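Local coordinates for fatty acid amide hydrolase (PDB 6KVR), which probably hydrolyses amides of monocarboxylic acids, fatty acid amides among them, to the carboxylate and ammonium, as a member of the amidase signature family, at residues T484-W487 with N488-F492; G96-S100 with V101-K105. All coordinates share one frame; numbering follows the deposited sequence.

Contact 1 of 2, residues T484-W487 with N488-F492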
# COMPACT_ATOMS: atom_id res chain seq x y z
N THR A 484 8.22 16.51 11.78
CA THR A 484 7.05 15.68 11.47
C THR A 484 7.15 15.01 10.11
O THR A 484 6.72 13.85 9.96
CB THR A 484 5.75 16.50 11.49
OG1 THR A 484 5.96 17.74 10.78
CG2 THR A 484 5.26 16.77 12.92
N SER A 485 7.71 15.69 9.11
CA SER A 485 7.68 15.14 7.76
C SER A 485 8.52 13.88 7.65
O SER A 485 8.28 13.07 6.75
CB SER A 485 8.14 16.19 6.74
OG SER A 485 9.51 16.50 6.89
N LEU A 486 9.49 13.68 8.55
CA LEU A 486 10.28 12.45 8.54
C LEU A 486 9.38 11.22 8.67
O LEU A 486 9.57 10.23 7.95
CB LEU A 486 11.30 12.47 9.68
CG LEU A 486 12.09 11.18 9.91
CD1 LEU A 486 12.96 10.86 8.69
CD2 LEU A 486 12.90 11.20 11.23
N TRP A 487 8.42 11.25 9.59
CA TRP A 487 7.55 10.10 9.77
C TRP A 487 6.49 9.97 8.67
O TRP A 487 5.85 8.91 8.58
CB TRP A 487 6.92 10.16 11.17
CG TRP A 487 8.00 10.43 12.17
CD1 TRP A 487 8.18 11.56 12.90
CD2 TRP A 487 9.11 9.56 12.51
NE1 TRP A 487 9.31 11.45 13.68
CE2 TRP A 487 9.90 10.24 13.46
CE3 TRP A 487 9.50 8.27 12.11
CZ2 TRP A 487 11.06 9.68 14.01
CZ3 TRP A 487 10.65 7.71 12.67
CH2 TRP A 487 11.42 8.42 13.60
N ASN A 488 6.32 10.99 7.82
CA ASN A 488 5.46 10.80 6.66
C ASN A 488 6.17 10.03 5.56
O ASN A 488 5.57 9.14 4.94
CB ASN A 488 4.98 12.15 6.11
CG ASN A 488 4.08 12.88 7.08
OD1 ASN A 488 4.51 13.83 7.73
ND2 ASN A 488 2.85 12.42 7.21
N ILE A 489 7.44 10.33 5.30
CA ILE A 489 8.12 9.59 4.24
C ILE A 489 8.43 8.17 4.71
O ILE A 489 8.35 7.23 3.92
CB ILE A 489 9.37 10.35 3.73
CG1 ILE A 489 9.94 9.64 2.51
CG2 ILE A 489 10.46 10.46 4.81
CD1 ILE A 489 11.17 10.33 1.89
N LEU A 490 8.74 7.98 6.00
CA LEU A 490 8.91 6.61 6.51
C LEU A 490 7.58 5.89 6.69
O LEU A 490 7.56 4.65 6.71
CB LEU A 490 9.66 6.62 7.84
CG LEU A 490 11.08 7.22 7.86
CD1 LEU A 490 11.66 7.30 9.28
CD2 LEU A 490 12.02 6.44 6.94
N ASP A 491 6.47 6.63 6.82
CA ASP A 491 5.15 6.07 7.12
C ASP A 491 5.15 5.23 8.40
O ASP A 491 4.64 4.10 8.43
CB ASP A 491 4.59 5.25 5.96
CG ASP A 491 3.10 4.92 6.13
OD1 ASP A 491 2.60 3.97 5.46
OD2 ASP A 491 2.41 5.57 6.96
N PHE A 492 5.72 5.78 9.47
CA PHE A 492 5.65 5.11 10.77
C PHE A 492 4.48 5.66 11.58
O PHE A 492 4.27 6.88 11.60
CB PHE A 492 6.94 5.30 11.58
CG PHE A 492 8.13 4.46 11.11
CD1 PHE A 492 8.13 3.83 9.88
CD2 PHE A 492 9.24 4.30 11.94
CE1 PHE A 492 9.22 3.06 9.46
CE2 PHE A 492 10.33 3.52 11.54
CZ PHE A 492 10.31 2.90 10.28

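Contact 2 of 2, residues G96-S100 with V101-K105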
# COMPACT_ATOMS: atom_id res chain seq x y z
N GLY A 96 -27.70 4.95 30.28
CA GLY A 96 -28.84 5.79 30.62
C GLY A 96 -28.60 6.80 31.72
O GLY A 96 -29.55 7.35 32.26
N GLU A 97 -27.34 7.06 32.07
CA GLU A 97 -27.02 8.09 33.05
C GLU A 97 -27.05 9.49 32.44
O GLU A 97 -27.41 10.45 33.12
CB GLU A 97 -25.67 7.80 33.68
CG GLU A 97 -25.59 6.38 34.21
CD GLU A 97 -24.30 6.08 34.94
OE1 GLU A 97 -23.56 7.05 35.24
OE2 GLU A 97 -24.03 4.89 35.23
N LEU A 98 -26.69 9.63 31.16
CA LEU A 98 -26.78 10.92 30.48
C LEU A 98 -27.57 10.81 29.18
O LEU A 98 -27.45 9.83 28.44
CB LEU A 98 -25.40 11.49 30.15
CG LEU A 98 -24.41 11.76 31.27
CD1 LEU A 98 -23.01 11.84 30.71
CD2 LEU A 98 -24.80 13.06 31.98
N SER A 99 -28.38 11.83 28.91
CA SER A 99 -29.01 11.92 27.62
C SER A 99 -27.99 12.39 26.58
O SER A 99 -26.98 13.01 26.91
CB SER A 99 -30.21 12.86 27.67
OG SER A 99 -29.81 14.22 27.58
N SER A 100 -28.25 12.04 25.32
CA SER A 100 -27.38 12.56 24.27
C SER A 100 -27.57 14.05 24.13
O SER A 100 -26.59 14.79 23.91
CB SER A 100 -27.67 11.86 22.94
OG SER A 100 -27.20 10.54 22.98
N VAL A 101 -28.80 14.52 24.28
CA VAL A 101 -29.10 15.94 24.14
C VAL A 101 -28.29 16.77 25.14
O VAL A 101 -27.64 17.75 24.77
CB VAL A 101 -30.61 16.18 24.31
CG1 VAL A 101 -30.90 17.67 24.47
CG2 VAL A 101 -31.37 15.58 23.12
N GLU A 102 -28.32 16.39 26.41
CA GLU A 102 -27.60 17.16 27.42
C GLU A 102 -26.09 17.12 27.16
O GLU A 102 -25.40 18.14 27.32
CB GLU A 102 -27.99 16.65 28.80
CG GLU A 102 -27.05 15.69 29.47
CD GLU A 102 -27.59 15.20 30.81
OE1 GLU A 102 -27.77 16.03 31.74
OE2 GLU A 102 -27.86 13.98 30.92
N VAL A 103 -25.57 15.98 26.71
CA VAL A 103 -24.14 15.90 26.40
C VAL A 103 -23.81 16.80 25.21
O VAL A 103 -22.78 17.48 25.21
CB VAL A 103 -23.73 14.44 26.15
CG1 VAL A 103 -22.38 14.37 25.43
CG2 VAL A 103 -23.67 13.70 27.48
N PHE A 104 -24.70 16.86 24.22
CA PHE A 104 -24.46 17.71 23.06
C PHE A 104 -24.46 19.19 23.43
O PHE A 104 -23.61 19.96 22.96
CB PHE A 104 -25.52 17.46 21.99
CG PHE A 104 -25.41 18.38 20.82
CD1 PHE A 104 -24.40 18.21 19.88
CD2 PHE A 104 -26.27 19.45 20.68
CE1 PHE A 104 -24.30 19.07 18.82
CE2 PHE A 104 -26.17 20.31 19.62
CZ PHE A 104 -25.18 20.13 18.69
N LYS A 105 -25.43 19.62 24.25
CA LYS A 105 -25.57 21.04 24.55
C LYS A 105 -24.36 21.59 25.30
O LYS A 105 -23.98 22.75 25.12
CB LYS A 105 -26.85 21.28 25.36
CG LYS A 105 -28.12 20.77 24.71
CD LYS A 105 -29.36 21.40 25.32
CE LYS A 105 -30.27 21.99 24.26
NZ LYS A 105 -29.72 23.30 23.79

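Contact 1 of 2, residues T484-W487 with N488-F492
Trp487 and Phe492 meet across the C-terminal turn of helix 482-490, where a Schellman motif ends the helix in the buried interior of the amidase fold. Backbone bonds set the turn. Ile489 N reaches Ser485 O at 3.2 Å and Leu490 N reaches Leu486 O at 3.1 Å, the latter with an N-H...O angle of 166°. Asp491 takes positive phi as the C-prime residue, and Phe492 N turns back to Trp487 O at 3.3 Å, alongside a weak bond from Asp491 N to Asn488 O.

Apolar contacts gather on one side of this turn. With CG anti to its carbonyl carbon (chi1 -48°), the Trp487 indole runs alongside Leu490, whose CD1 sits 3.6 Å from Trp487 CZ3. Leu490 CD1 is also 3.8 Å from Leu486 CD1, so it bridges the two side chains, while Leu486 CD2 lies over the rim of one indole face. The six-membered ring of Trp487 and the Phe492 ring are inclined at 32°, and Leu490 CB covers one face of the phenyl ring near its rim.

Polar side chains find partners elsewhere in the chain. Asp491 OD1 forms a salt bridge with Arg549 and a hydrogen bond with Thr274 OG1, and OD2 a salt bridge with Arg271, which would favour the ionised form. Thr484 OG1 bonds to Gly255 O, a residue of the predicted substrate-binding run that includes Ser257, the predicted acyl-ester nucleophile, and Asn488 ND2 bonds to Asp253 OD1 just before that run. Where the two rings come nearest, Trp487 CZ3 lies 3.8 Å from Phe492 CD2.

Contact 2 of 2, residues G96-S100 with V101-K105
Phe104 N donates to Ser100 O at 2.8 Å in the first turn of helix 100-118, a turn started by the capping box of Ser99 and Glu102. In one half of the box Glu102 N donates to Ser99 OG at 2.9 Å and an N-H...O angle of 167°. The reciprocal half runs from Ser99 N to Glu102 OE2 at 3.0 Å, meeting the carboxylate oxygen on its anti side and 15° out of plane. Together the two bonds fix Ser99 as N-cap. Its hydroxyl lies between the backbone N and the carbonyl carbon (chi1 81°), which brings OG over the first turn. The amides of Ser100 and Val101 are taken by the carboxylate of Asp137 from helix 126-143, which ties this helix start to its neighbour.

Helical bonding begins with Val103 N to Ser99 O at 3.3 Å. Leu98, just ahead of the cap, packs its side chain across those of Glu102 and Val103 at about right angles, and it also touches Leu89 and Lys92 of helix 86-94, joining the two successive helices. Its branches divide the work: Leu98 CD1 rests 3.8 Å from Val103 CG2, whereas Leu98 CD2 lies 3.4 Å from Glu102 OE2.

Overall arrangement
The two contacts mark opposite kinds of helix end: contact 2 starts helix 100-118 and contact 1 closes helix 482-490. They lie on opposite sides of the chain's centre, with their own centres 39 Å apart and nearest atoms about 30 Å apart, so neither touches the other. Contact 1 is the more central: the centre of contact 1 is about 14 Å from the centre of the chain, that of contact 2 about 28 Å. It also borders the predicted catalytic region: the side chain of Asn488 is about 3 Å from Gly255 and about 7 Å from that of Ser257. Residues 96-105, by contrast, belong to a partly buried helix junction away from those sites.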